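Local coordinates for glycosyl hydrolase family 2, TIM barrel domain protein (Parabacteroides merdae ATCC 43184, PDB 6DXU) that probably hydrolyses beta-glucuronides as a gut bacterial beta-glucuronidase of glycoside hydrolase family 2, at residues 205-210 against 288-293; 270-275 against 305-310; 276-279 against 284-287; 373-378 against 383-388. All blocks are in the same frame, centred on the assembly; numbering follows the deposited sequence.

Contact 1: 205-210 against 288-293; sequences EQIHLE and CELTVK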
loop_
_atom_site.group_PDB
_atom_site.type_symbol
_atom_site.label_atom_id
_atom_site.label_comp_id
_atom_site.label_asym_id
_atom_site.label_seq_id
_atom_site.Cartn_x
_atom_site.Cartn_y
_atom_site.Cartn_z
ATOM N N GLU D 205 12.085 23.313 20.800
ATOM C CA GLU D 205 11.099 22.955 19.789
ATOM C C GLU D 205 9.798 23.725 19.965
ATOM O O GLU D 205 9.169 24.121 18.977
ATOM C CB GLU D 205 10.829 21.446 19.848
ATOM C CG GLU D 205 9.793 20.961 18.855
ATOM C CD GLU D 205 9.712 19.445 18.782
ATOM O OE1 GLU D 205 10.178 18.770 19.726
ATOM O OE2 GLU D 205 9.158 18.928 17.787
ATOM N N GLN D 206 9.376 23.934 21.211
ATOM C CA GLN D 206 8.170 24.684 21.536
ATOM C C GLN D 206 8.451 25.503 22.788
ATOM O O GLN D 206 9.127 25.020 23.702
ATOM C CB GLN D 206 6.975 23.759 21.860
ATOM C CG GLN D 206 6.512 22.746 20.810
ATOM C CD GLN D 206 5.724 23.369 19.690
ATOM O OE1 GLN D 206 5.303 24.529 19.785
ATOM N NE2 GLN D 206 5.481 22.597 18.627
ATOM N N ILE D 207 7.940 26.730 22.831
ATOM C CA ILE D 207 7.928 27.543 24.050
ATOM C C ILE D 207 6.496 27.993 24.275
ATOM O O ILE D 207 5.946 28.738 23.456
ATOM C CB ILE D 207 8.858 28.765 23.957
ATOM C CG1 ILE D 207 10.303 28.315 23.740
ATOM C CG2 ILE D 207 8.745 29.618 25.246
ATOM C CD1 ILE D 207 11.234 29.437 23.347
ATOM N N HIS D 208 5.895 27.561 25.375
ATOM C CA HIS D 208 4.522 27.940 25.700
ATOM C C HIS D 208 4.506 28.767 26.974
ATOM O O HIS D 208 4.986 28.317 28.017
ATOM C CB HIS D 208 3.628 26.710 25.831
ATOM C CG HIS D 208 3.149 26.197 24.511
ATOM N ND1 HIS D 208 3.082 24.855 24.203
ATOM C CD2 HIS D 208 2.729 26.859 23.406
ATOM C CE1 HIS D 208 2.635 24.712 22.967
ATOM N NE2 HIS D 208 2.408 25.913 22.463
ATOM N N LEU D 209 3.964 29.975 26.882
ATOM C CA LEU D 209 3.871 30.902 28.005
ATOM C C LEU D 209 2.411 30.951 28.432
ATOM O O LEU D 209 1.584 31.550 27.746
ATOM C CB LEU D 209 4.372 32.286 27.608
ATOM C CG LEU D 209 5.758 32.287 26.965
ATOM C CD1 LEU D 209 6.159 33.694 26.563
ATOM C CD2 LEU D 209 6.782 31.682 27.911
ATOM N N GLU D 210 2.085 30.296 29.543
ATOM C CA GLU D 210 0.724 30.307 30.070
ATOM C C GLU D 210 0.604 31.469 31.037
ATOM O O GLU D 210 1.224 31.448 32.098
ATOM C CB GLU D 210 0.368 29.017 30.795
ATOM C CG GLU D 210 -0.043 27.857 29.959
ATOM C CD GLU D 210 -0.433 26.687 30.846
ATOM O OE1 GLU D 210 0.481 26.024 31.362
ATOM O OE2 GLU D 210 -1.644 26.456 31.061
ATOM N N CYS D 288 9.880 37.007 27.459
ATOM C CA CYS D 288 10.524 35.900 28.141
ATOM C C CYS D 288 11.739 35.501 27.311
ATOM O O CYS D 288 11.612 35.210 26.115
ATOM C CB CYS D 288 9.548 34.737 28.336
ATOM S SG CYS D 288 10.271 33.284 29.170
ATOM N N GLU D 289 12.912 35.521 27.933
ATOM C CA GLU D 289 14.173 35.218 27.268
ATOM C C GLU D 289 14.707 33.910 27.838
ATOM O O GLU D 289 14.921 33.806 29.046
ATOM C CB GLU D 289 15.166 36.364 27.470
ATOM C CG GLU D 289 16.565 36.133 26.933
ATOM C CD GLU D 289 17.492 37.301 27.250
ATOM O OE1 GLU D 289 17.772 37.535 28.450
ATOM O OE2 GLU D 289 17.925 37.986 26.301
ATOM N N LEU D 290 14.914 32.911 26.973
ATOM C CA LEU D 290 15.359 31.588 27.399
ATOM C C LEU D 290 16.737 31.317 26.819
ATOM O O LEU D 290 16.962 31.536 25.622
ATOM C CB LEU D 290 14.388 30.491 26.944
ATOM C CG LEU D 290 12.940 30.583 27.414
ATOM C CD1 LEU D 290 12.163 29.310 27.065
ATOM C CD2 LEU D 290 12.899 30.835 28.892
ATOM N N THR D 291 17.646 30.820 27.658
ATOM C CA THR D 291 19.004 30.484 27.245
ATOM C C THR D 291 19.296 29.039 27.613
ATOM O O THR D 291 19.008 28.616 28.733
ATOM C CB THR D 291 20.024 31.408 27.912
ATOM O OG1 THR D 291 19.781 32.751 27.486
ATOM C CG2 THR D 291 21.442 31.015 27.540
ATOM N N VAL D 292 19.843 28.272 26.678
ATOM C CA VAL D 292 20.260 26.911 26.982
ATOM C C VAL D 292 21.757 26.809 26.709
ATOM O O VAL D 292 22.213 27.029 25.578
ATOM C CB VAL D 292 19.435 25.864 26.210
ATOM C CG1 VAL D 292 19.325 26.220 24.756
ATOM C CG2 VAL D 292 20.022 24.470 26.421
ATOM N N LYS D 293 22.514 26.467 27.746
ATOM C CA LYS D 293 23.971 26.442 27.716
ATOM C C LYS D 293 24.492 25.037 27.990
ATOM O O LYS D 293 24.007 24.348 28.889
ATOM C CB LYS D 293 24.574 27.384 28.771
ATOM C CG LYS D 293 24.487 28.869 28.464
ATOM C CD LYS D 293 25.258 29.694 29.510
#

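Contact 2: 270-275 against 305-310; sequences MKIKNP and FGFRHT. With BCN (bicine), chain M.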
loop_
_atom_site.group_PDB
_atom_site.type_symbol
_atom_site.label_atom_id
_atom_site.label_comp_id
_atom_site.label_asym_id
_atom_site.label_seq_id
_atom_site.Cartn_x
_atom_site.Cartn_y
_atom_site.Cartn_z
ATOM N N MET D 270 5.838 31.769 38.014
ATOM C CA MET D 270 6.121 33.008 38.713
ATOM C C MET D 270 4.864 33.854 38.803
ATOM O O MET D 270 3.946 33.744 37.983
ATOM C CB MET D 270 7.212 33.816 38.039
ATOM C CG MET D 270 6.752 34.466 36.789
ATOM S SD MET D 270 8.180 35.062 35.949
ATOM C CE MET D 270 7.878 36.828 35.960
ATOM N N LYS D 271 4.839 34.681 39.834
ATOM C CA LYS D 271 3.752 35.604 40.105
ATOM C C LYS D 271 4.258 37.034 40.000
ATOM O O LYS D 271 5.255 37.388 40.635
ATOM C CB LYS D 271 3.186 35.333 41.489
ATOM C CG LYS D 271 1.979 36.122 41.778
ATOM N N ILE D 272 3.588 37.847 39.188
ATOM C CA ILE D 272 3.923 39.259 39.034
ATOM C C ILE D 272 2.824 40.071 39.697
ATOM O O ILE D 272 1.658 39.994 39.292
ATOM C CB ILE D 272 4.068 39.661 37.560
ATOM C CG1 ILE D 272 5.076 38.754 36.852
ATOM C CG2 ILE D 272 4.479 41.132 37.450
ATOM C CD1 ILE D 272 5.305 39.127 35.403
ATOM N N LYS D 273 3.185 40.833 40.726
ATOM C CA LYS D 273 2.234 41.744 41.345
ATOM C C LYS D 273 2.146 43.014 40.502
ATOM O O LYS D 273 3.152 43.491 39.967
ATOM C CB LYS D 273 2.651 42.081 42.781
ATOM N N ASN D 274 0.935 43.552 40.378
ATOM C CA ASN D 274 0.669 44.746 39.578
ATOM C C ASN D 274 1.231 44.635 38.171
ATOM O O ASN D 274 1.960 45.546 37.711
ATOM C CB ASN D 274 1.221 45.989 40.264
ATOM C CG ASN D 274 0.777 46.121 41.696
ATOM O OD1 ASN D 274 -0.416 46.050 41.992
ATOM N ND2 ASN D 274 1.740 46.318 42.606
ATOM N N PRO D 275 0.906 43.593 37.417
ATOM C CA PRO D 275 1.457 43.487 36.063
ATOM C C PRO D 275 0.910 44.599 35.184
ATOM O O PRO D 275 -0.197 45.100 35.391
ATOM C CB PRO D 275 0.984 42.107 35.589
ATOM C CG PRO D 275 -0.295 41.892 36.329
ATOM C CD PRO D 275 -0.091 42.546 37.694
ATOM N N PHE D 305 4.715 37.987 25.415
ATOM C CA PHE D 305 3.379 37.648 25.881
ATOM C C PHE D 305 2.790 38.879 26.552
ATOM O O PHE D 305 3.490 39.860 26.807
ATOM C CB PHE D 305 3.412 36.443 26.834
ATOM C CG PHE D 305 3.944 36.768 28.213
ATOM C CD1 PHE D 305 5.314 36.834 28.441
ATOM C CD2 PHE D 305 3.077 37.002 29.272
ATOM C CE1 PHE D 305 5.816 37.122 29.707
ATOM C CE2 PHE D 305 3.577 37.305 30.544
ATOM C CZ PHE D 305 4.943 37.354 30.752
ATOM N N GLY D 306 1.500 38.817 26.840
ATOM C CA GLY D 306 0.836 39.919 27.514
ATOM C C GLY D 306 -0.172 39.410 28.521
ATOM O O GLY D 306 -0.709 38.309 28.391
ATOM N N PHE D 307 -0.422 40.238 29.543
ATOM C CA PHE D 307 -1.436 39.980 30.560
ATOM C C PHE D 307 -2.704 40.743 30.188
ATOM O O PHE D 307 -2.668 41.970 30.050
ATOM C CB PHE D 307 -0.956 40.437 31.948
ATOM C CG PHE D 307 0.104 39.551 32.569
ATOM C CD1 PHE D 307 -0.222 38.287 33.061
ATOM C CD2 PHE D 307 1.416 39.993 32.674
ATOM C CE1 PHE D 307 0.740 37.473 33.644
ATOM C CE2 PHE D 307 2.387 39.196 33.261
ATOM C CZ PHE D 307 2.049 37.928 33.740
ATOM N N ARG D 308 -3.826 40.036 30.074
ATOM C CA ARG D 308 -5.101 40.718 29.893
ATOM C C ARG D 308 -6.234 39.760 30.230
ATOM O O ARG D 308 -6.107 38.542 30.075
ATOM C CB ARG D 308 -5.260 41.275 28.469
ATOM C CG ARG D 308 -5.820 40.292 27.430
ATOM C CD ARG D 308 -4.794 39.221 27.057
ATOM N NE ARG D 308 -5.312 38.324 26.028
ATOM C CZ ARG D 308 -6.100 37.282 26.273
ATOM N NH1 ARG D 308 -6.456 36.986 27.525
ATOM N NH2 ARG D 308 -6.527 36.530 25.268
ATOM N N HIS D 309 -7.329 40.329 30.724
ATOM C CA HIS D 309 -8.530 39.589 31.093
ATOM C C HIS D 309 -9.621 39.873 30.072
ATOM O O HIS D 309 -9.877 41.036 29.748
ATOM C CB HIS D 309 -9.011 39.997 32.494
ATOM C CG HIS D 309 -10.175 39.198 32.986
ATOM N ND1 HIS D 309 -11.482 39.558 32.734
ATOM C CD2 HIS D 309 -10.232 38.060 33.719
ATOM C CE1 HIS D 309 -12.294 38.668 33.276
ATOM N NE2 HIS D 309 -11.561 37.748 33.878
ATOM N N THR D 310 -10.264 38.821 29.572
ATOM C CA THR D 310 -11.348 38.958 28.609
ATOM C C THR D 310 -12.588 38.252 29.137
ATOM O O THR D 310 -12.491 37.227 29.822
ATOM C CB THR D 310 -10.954 38.373 27.230
ATOM O OG1 THR D 310 -10.689 36.976 27.362
ATOM C CG2 THR D 310 -9.717 39.058 26.698
HETATM N N1 BCN M . 8.485 37.534 40.664
HETATM C C1 BCN M . 7.984 36.184 40.477
HETATM C C2 BCN M . 8.078 35.283 41.709
HETATM O O21 BCN M . 8.761 35.626 42.708
HETATM O O22 BCN M . 7.457 34.181 41.710
HETATM C C3 BCN M . 7.981 38.333 39.546
HETATM C C4 BCN M . 8.101 39.838 39.817
HETATM O O4 BCN M . 7.096 40.246 40.708
HETATM C C5 BCN M . 9.933 37.474 40.523
HETATM C C6 BCN M . 10.642 38.215 41.653
HETATM O O6 BCN M . 11.984 38.386 41.275
#

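Contact 3: 276-279 against 284-287; sequences VLWD and QLYT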
loop_
_atom_site.group_PDB
_atom_site.type_symbol
_atom_site.label_atom_id
_atom_site.label_comp_id
_atom_site.label_asym_id
_atom_site.label_seq_id
_atom_site.Cartn_x
_atom_site.Cartn_y
_atom_site.Cartn_z
ATOM N N VAL D 276 1.726 45.023 34.220
ATOM C CA VAL D 276 1.253 45.949 33.201
ATOM C C VAL D 276 0.352 45.211 32.220
ATOM O O VAL D 276 0.731 44.171 31.662
ATOM C CB VAL D 276 2.441 46.604 32.486
ATOM C CG1 VAL D 276 1.937 47.553 31.431
ATOM C CG2 VAL D 276 3.322 47.331 33.504
ATOM N N LEU D 277 -0.850 45.736 32.007
ATOM C CA LEU D 277 -1.845 45.021 31.226
ATOM C C LEU D 277 -1.729 45.364 29.746
ATOM O O LEU D 277 -1.408 46.495 29.375
ATOM C CB LEU D 277 -3.257 45.331 31.723
ATOM C CG LEU D 277 -3.552 45.013 33.194
ATOM C CD1 LEU D 277 -5.053 45.081 33.469
ATOM C CD2 LEU D 277 -3.014 43.632 33.556
ATOM N N TRP D 278 -1.991 44.370 28.910
ATOM C CA TRP D 278 -2.123 44.573 27.474
ATOM C C TRP D 278 -3.528 45.081 27.177
ATOM O O TRP D 278 -4.511 44.550 27.696
ATOM C CB TRP D 278 -1.861 43.254 26.728
ATOM C CG TRP D 278 -1.826 43.352 25.223
ATOM C CD1 TRP D 278 -0.716 43.505 24.430
ATOM C CD2 TRP D 278 -2.950 43.303 24.332
ATOM N NE1 TRP D 278 -1.086 43.542 23.099
ATOM C CE2 TRP D 278 -2.448 43.429 23.015
ATOM C CE3 TRP D 278 -4.330 43.165 24.518
ATOM C CZ2 TRP D 278 -3.281 43.420 21.890
ATOM C CZ3 TRP D 278 -5.155 43.155 23.403
ATOM C CH2 TRP D 278 -4.627 43.277 22.105
ATOM N N ASP D 279 -3.619 46.107 26.341
ATOM C CA ASP D 279 -4.878 46.753 26.004
ATOM C C ASP D 279 -4.848 47.159 24.535
ATOM O O ASP D 279 -3.779 47.273 23.939
ATOM C CB ASP D 279 -5.112 47.962 26.927
ATOM C CG ASP D 279 -6.261 48.822 26.482
ATOM O OD1 ASP D 279 -5.972 49.887 25.892
ATOM O OD2 ASP D 279 -7.435 48.437 26.687
ATOM N N GLN D 284 0.947 46.550 25.510
ATOM C CA GLN D 284 2.233 46.443 26.183
ATOM C C GLN D 284 2.512 44.969 26.415
ATOM O O GLN D 284 1.624 44.235 26.850
ATOM C CB GLN D 284 2.244 47.240 27.499
ATOM C CG GLN D 284 2.128 48.748 27.260
ATOM C CD GLN D 284 2.322 49.586 28.514
ATOM O OE1 GLN D 284 1.400 49.765 29.309
ATOM N NE2 GLN D 284 3.523 50.120 28.684
ATOM N N LEU D 285 3.738 44.544 26.119
ATOM C CA LEU D 285 4.115 43.142 26.151
ATOM C C LEU D 285 5.288 42.923 27.097
ATOM O O LEU D 285 6.190 43.756 27.202
ATOM C CB LEU D 285 4.506 42.660 24.742
ATOM C CG LEU D 285 3.429 42.913 23.687
ATOM C CD1 LEU D 285 4.017 42.930 22.281
ATOM C CD2 LEU D 285 2.434 41.800 23.834
ATOM N N TYR D 286 5.284 41.772 27.741
ATOM C CA TYR D 286 6.446 41.265 28.447
ATOM C C TYR D 286 7.267 40.391 27.505
ATOM O O TYR D 286 6.767 39.880 26.500
ATOM C CB TYR D 286 6.026 40.447 29.664
ATOM C CG TYR D 286 5.539 41.267 30.840
ATOM C CD1 TYR D 286 6.350 41.464 31.948
ATOM C CD2 TYR D 286 4.283 41.858 30.831
ATOM C CE1 TYR D 286 5.919 42.219 33.029
ATOM C CE2 TYR D 286 3.837 42.616 31.903
ATOM C CZ TYR D 286 4.664 42.788 33.003
ATOM O OH TYR D 286 4.244 43.536 34.079
ATOM N N THR D 287 8.531 40.189 27.856
ATOM C CA THR D 287 9.402 39.349 27.048
ATOM C C THR D 287 9.986 38.248 27.914
ATOM O O THR D 287 10.550 38.522 28.974
ATOM C CB THR D 287 10.536 40.156 26.422
ATOM O OG1 THR D 287 9.988 41.233 25.651
ATOM C CG2 THR D 287 11.351 39.252 25.500
HETATM O O HOH W 1 1.156 42.717 29.362
#

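Contact 4: 373-378 against 383-388; sequences IILDLC and ILVWEE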
loop_
_atom_site.group_PDB
_atom_site.type_symbol
_atom_site.label_atom_id
_atom_site.label_comp_id
_atom_site.label_asym_id
_atom_site.label_seq_id
_atom_site.Cartn_x
_atom_site.Cartn_y
_atom_site.Cartn_z
ATOM N N ILE D 373 3.779 36.992 11.261
ATOM C CA ILE D 373 4.040 38.432 11.194
ATOM C C ILE D 373 2.766 39.215 11.498
ATOM O O ILE D 373 2.792 40.225 12.219
ATOM C CB ILE D 373 4.621 38.803 9.816
ATOM C CG1 ILE D 373 6.004 38.167 9.634
ATOM C CG2 ILE D 373 4.695 40.333 9.637
ATOM C CD1 ILE D 373 6.478 38.177 8.178
ATOM N N ILE D 374 1.633 38.755 10.961
ATOM C CA ILE D 374 0.351 39.403 11.224
ATOM C C ILE D 374 0.010 39.321 12.708
ATOM O O ILE D 374 -0.395 40.313 13.327
ATOM C CB ILE D 374 -0.759 38.773 10.368
ATOM C CG1 ILE D 374 -0.478 38.953 8.870
ATOM C CG2 ILE D 374 -2.132 39.370 10.744
ATOM C CD1 ILE D 374 -0.445 40.431 8.415
ATOM N N LEU D 375 0.176 38.141 13.308
ATOM C CA LEU D 375 -0.159 38.009 14.725
ATOM C C LEU D 375 0.729 38.893 15.584
ATOM O O LEU D 375 0.254 39.508 16.546
ATOM C CB LEU D 375 -0.051 36.549 15.170
ATOM C CG LEU D 375 -1.360 36.072 14.562
ATOM C CD1 LEU D 375 -1.153 35.233 13.325
ATOM C CD2 LEU D 375 -2.316 35.489 15.585
ATOM N N ASP D 376 2.026 38.938 15.278
ATOM C CA ASP D 376 2.914 39.827 16.013
ATOM C C ASP D 376 2.465 41.277 15.876
ATOM O O ASP D 376 2.557 42.059 16.832
ATOM C CB ASP D 376 4.357 39.671 15.529
ATOM C CG ASP D 376 5.054 38.430 16.069
ATOM O OD1 ASP D 376 4.623 37.839 17.085
ATOM O OD2 ASP D 376 6.093 38.071 15.480
ATOM N N LEU D 377 2.000 41.666 14.686
ATOM C CA LEU D 377 1.541 43.035 14.493
ATOM C C LEU D 377 0.274 43.309 15.294
ATOM O O LEU D 377 0.098 44.415 15.815
ATOM C CB LEU D 377 1.318 43.320 13.005
ATOM C CG LEU D 377 2.610 43.562 12.230
ATOM C CD1 LEU D 377 2.389 43.410 10.727
ATOM C CD2 LEU D 377 3.128 44.963 12.569
ATOM N N CYS D 378 -0.615 42.319 15.413
ATOM C CA CYS D 378 -1.804 42.509 16.244
ATOM C C CYS D 378 -1.434 42.688 17.712
ATOM O O CYS D 378 -2.041 43.509 18.419
ATOM C CB CYS D 378 -2.776 41.343 16.073
ATOM S SG CYS D 378 -3.558 41.274 14.414
ATOM N N ILE D 383 -4.767 44.877 18.463
ATOM C CA ILE D 383 -5.904 44.399 17.681
ATOM C C ILE D 383 -6.226 42.990 18.163
ATOM O O ILE D 383 -5.404 42.083 18.003
ATOM C CB ILE D 383 -5.613 44.399 16.172
ATOM C CG1 ILE D 383 -5.251 45.810 15.702
ATOM C CG2 ILE D 383 -6.812 43.822 15.389
ATOM C CD1 ILE D 383 -4.801 45.857 14.226
ATOM N N LEU D 384 -7.401 42.810 18.771
ATOM C CA LEU D 384 -7.837 41.485 19.199
ATOM C C LEU D 384 -8.117 40.601 17.978
ATOM O O LEU D 384 -8.420 41.091 16.886
ATOM C CB LEU D 384 -9.083 41.591 20.075
ATOM C CG LEU D 384 -8.850 42.317 21.407
ATOM C CD1 LEU D 384 -10.161 42.835 21.995
ATOM C CD2 LEU D 384 -8.136 41.393 22.379
ATOM N N VAL D 385 -8.031 39.280 18.169
ATOM C CA VAL D 385 -7.991 38.350 17.043
ATOM C C VAL D 385 -8.950 37.177 17.230
ATOM O O VAL D 385 -8.968 36.527 18.285
ATOM C CB VAL D 385 -6.558 37.824 16.817
ATOM C CG1 VAL D 385 -6.545 36.605 15.887
ATOM C CG2 VAL D 385 -5.687 38.929 16.246
ATOM N N TRP D 386 -9.711 36.895 16.169
ATOM C CA TRP D 386 -10.387 35.627 15.913
ATOM C C TRP D 386 -9.646 34.961 14.758
ATOM O O TRP D 386 -9.482 35.568 13.686
ATOM C CB TRP D 386 -11.858 35.899 15.589
ATOM C CG TRP D 386 -12.751 34.838 14.946
ATOM C CD1 TRP D 386 -12.392 33.791 14.115
ATOM C CD2 TRP D 386 -14.186 34.783 15.044
ATOM N NE1 TRP D 386 -13.515 33.093 13.720
ATOM C CE2 TRP D 386 -14.624 33.680 14.270
ATOM C CE3 TRP D 386 -15.136 35.553 15.714
ATOM C CZ2 TRP D 386 -15.967 33.340 14.155
ATOM C CZ3 TRP D 386 -16.469 35.204 15.605
ATOM C CH2 TRP D 386 -16.874 34.120 14.827
ATOM N N GLU D 387 -9.137 33.752 14.997
ATOM C CA GLU D 387 -8.405 33.013 13.980
ATOM C C GLU D 387 -9.004 31.619 13.863
ATOM O O GLU D 387 -9.187 30.931 14.881
ATOM C CB GLU D 387 -6.905 32.958 14.320
ATOM C CG GLU D 387 -6.017 32.529 13.129
ATOM C CD GLU D 387 -4.536 32.564 13.467
ATOM O OE1 GLU D 387 -4.154 32.264 14.631
ATOM O OE2 GLU D 387 -3.751 32.901 12.568
ATOM N N GLU D 388 -9.287 31.180 12.627
ATOM C CA GLU D 388 -10.049 29.951 12.419
ATOM C C GLU D 388 -9.341 29.004 11.458
ATOM O O GLU D 388 -8.408 29.393 10.752
ATOM C CB GLU D 388 -11.463 30.246 11.884
ATOM C CG GLU D 388 -11.536 30.780 10.458
ATOM C CD GLU D 388 -12.938 31.325 10.128
ATOM O OE1 GLU D 388 -13.569 31.923 11.026
ATOM O OE2 GLU D 388 -13.427 31.107 8.996
#

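Contact 1: 205-210 against 288-293
I207 and L209 on one strand face L290 and C288 on another, and together they form part of the hydrophobic core of the immunoglobulin-like beta sandwich that glycoside hydrolase family 2 enzymes carry next to the TIM barrel. Strand 203-213 belongs to one sheet and strand 286-294 to the other, so the spacing is that of facing sheets: the CA atoms of L209 and C288 are 8.3 Å apart. Contacts across these two segments are between apolar side chains.

L290 has the largest buried area of the four. Its side chain and that of I207 reach toward each other tip to tip, with CD1 of L290 3.8 Å from CD1 of I207. CG2 of I207 also lies 3.9 Å from that methyl, so one leucine branch sits against both arms of the isoleucine, a use well suited to a beta-branched residue. Beside this pair, C288 offers a smaller side chain to a larger leucine. CB of C288 points at L209 from the backbone, and chi1 of 179° swings SG to the CD2 branch. V241 on the neighbouring strand touches C288 and L290 as well.

Residues pointing out of the sandwich are polar. On the outer strand 203-213, N418 of the barrel domain bonds I207 O and L209 N, tying that edge to the catalytic domain. Within the core, the C288 and L209 pairing rests on two branches: CB of C288 is 4.0 Å from CD1 of L209, and SG of C288 is 4.0 Å from CD2 of L209.

Contact 2: 270-275 against 305-310
The CA atoms of P275 and F307 are 7.1 Å apart, the nearest CA pair of the two segments, where strand 263-273 runs into a loop and the chain leaving strand 297-305 runs past it. F307 carries the contact. Its CG is anti to the carbonyl carbon (chi1 -73°), turning the ring toward I272 and P275, which meet it on adjoining parts of its CD2-CE2 side. The CG1-CD1 arm of I272, extended at chi2 (-178°), reaches the ring edge near its plane, with CD1 3.6 Å from CE2 of F307. P275 approaches at a slant, its CB 3.6 Å from CD2 of F307; the compact proline suits the point where the strand ends and the chain must turn.

CZ of F307 lies in the plane of the F305 ring, at its edge, and the F307 ring packs edge-to-face with Y286, so a small aromatic cluster closes this corner of the immunoglobulin-like domain.

Bicine lies along the outer edge of strand 263-273, away from strand 219-229. I272 touches both it and F307, CG1 of I272 being 4.0 Å from C3 of bicine. K271 N donates to carboxylate oxygen O22 of bicine at 3.3 Å in a nearly straight bond (167°). The bicine amine N1 donates to K271 O at 3.2 Å, and hydroxyl O4 adds a weak bond to the same carbonyl.

The chemistry is therefore divided: apolar groups join the two segments, while the peptide of K271 uses its N-H and carbonyl to hold the small molecule, much as a neighbouring strand would be held.

Contact 3: 276-279 against 284-287
Q284 lays its side chain obliquely across V276 and touches it with the amide end: OE1 of Q284 is 3.1 Å from methyl CG1 of V276, a tight approach, and CD of Q284 is 3.6 Å from the same methyl. The valine sends that methyl anti to its own backbone N (chi1 180°), bringing it against the amide of Q284.

Y286 crosses V276 at a slant and uses its hydroxyl: V276 N donates to OH of Y286 at 2.9 Å (162°), and this donor lies near the plane of the tyrosine ring. One water donates to both V276 O, at 2.8 Å, and Q284 O, joining the two backbones where they do not bond directly. It too sits at the edge of the Y286 ring.

W278 runs alongside L285, the two pointing the same way, with CD1 of W278 3.6 Å from CD2 of L285. Q284 O lies at the indole edge, while the indole NE1 bonds to D379 O of the barrel domain. Tryptophan suits this place because it joins a broad apolar surface to a single donor.

A tyrosine hydroxyl thus serves V276 N, and a water serves V276 O and Q284 O, while W278 and Y286 keep backbone bonds to F307 and F305.

Contact 4: 373-378 against 383-388
This contact lies in a beta-alpha-beta unit of the TIM barrel, where helix 372-381 leads into strand 384-388. The short axes come within 9.3 Å at 149°, so the strand runs back roughly antiparallel to the helix that precedes it.

At the tight end, I383 N donates to C378 O at 3.1 Å in a nearly straight bond (168°), which fixes the chain as it leaves the helix. The side chain of C378 faces the strand from the helix: its SG is 3.7 Å from CG2 of V385, and its CB is 3.3 Å from I383 O. That buried carbonyl oxygen has no polar partner in the model. A small cysteine suits such a close approach, and beta-branched I383 and V385 suit the strand.

Farther along, L375 and E387 come from opposite directions. CD1 of L375 lies 3.6 Å from OE2 of E387, and CD2 of L375 is near OE1. The glutamate is buried, but its oxygens are bonded to H416 ND1 and to Q370 N, so the leucine methyls pack against a carboxylate already held in position.

Helix packed outside, strand inside, with alternate strand residues turned to the helix, is the arrangement typical of the (beta/alpha)8 barrel.

Contacts 1, 2 and 3 belong to the immunoglobulin-like domain, and contact 4 to the TIM barrel that follows it. Along the chain the segments of contacts 1 and 2 alternate, contact 3 is nested within both, and contact 4 comes last. Contacts 2 and 3 have centres only about 8 Å apart and are joined by backbone bonds, F307 O to W278 N and F305 O to Y286 N. The centre of contact 1 is about 18 Å from the centre of each; it touches contact 2 through L209 and F305 and shares strand 286-294 with contact 3. From contact 3, W278 reaches across to the barrel and contact 4, centres about 15 Å apart, packing on L384 and C378 O, so the sandwich rests directly against the barrel.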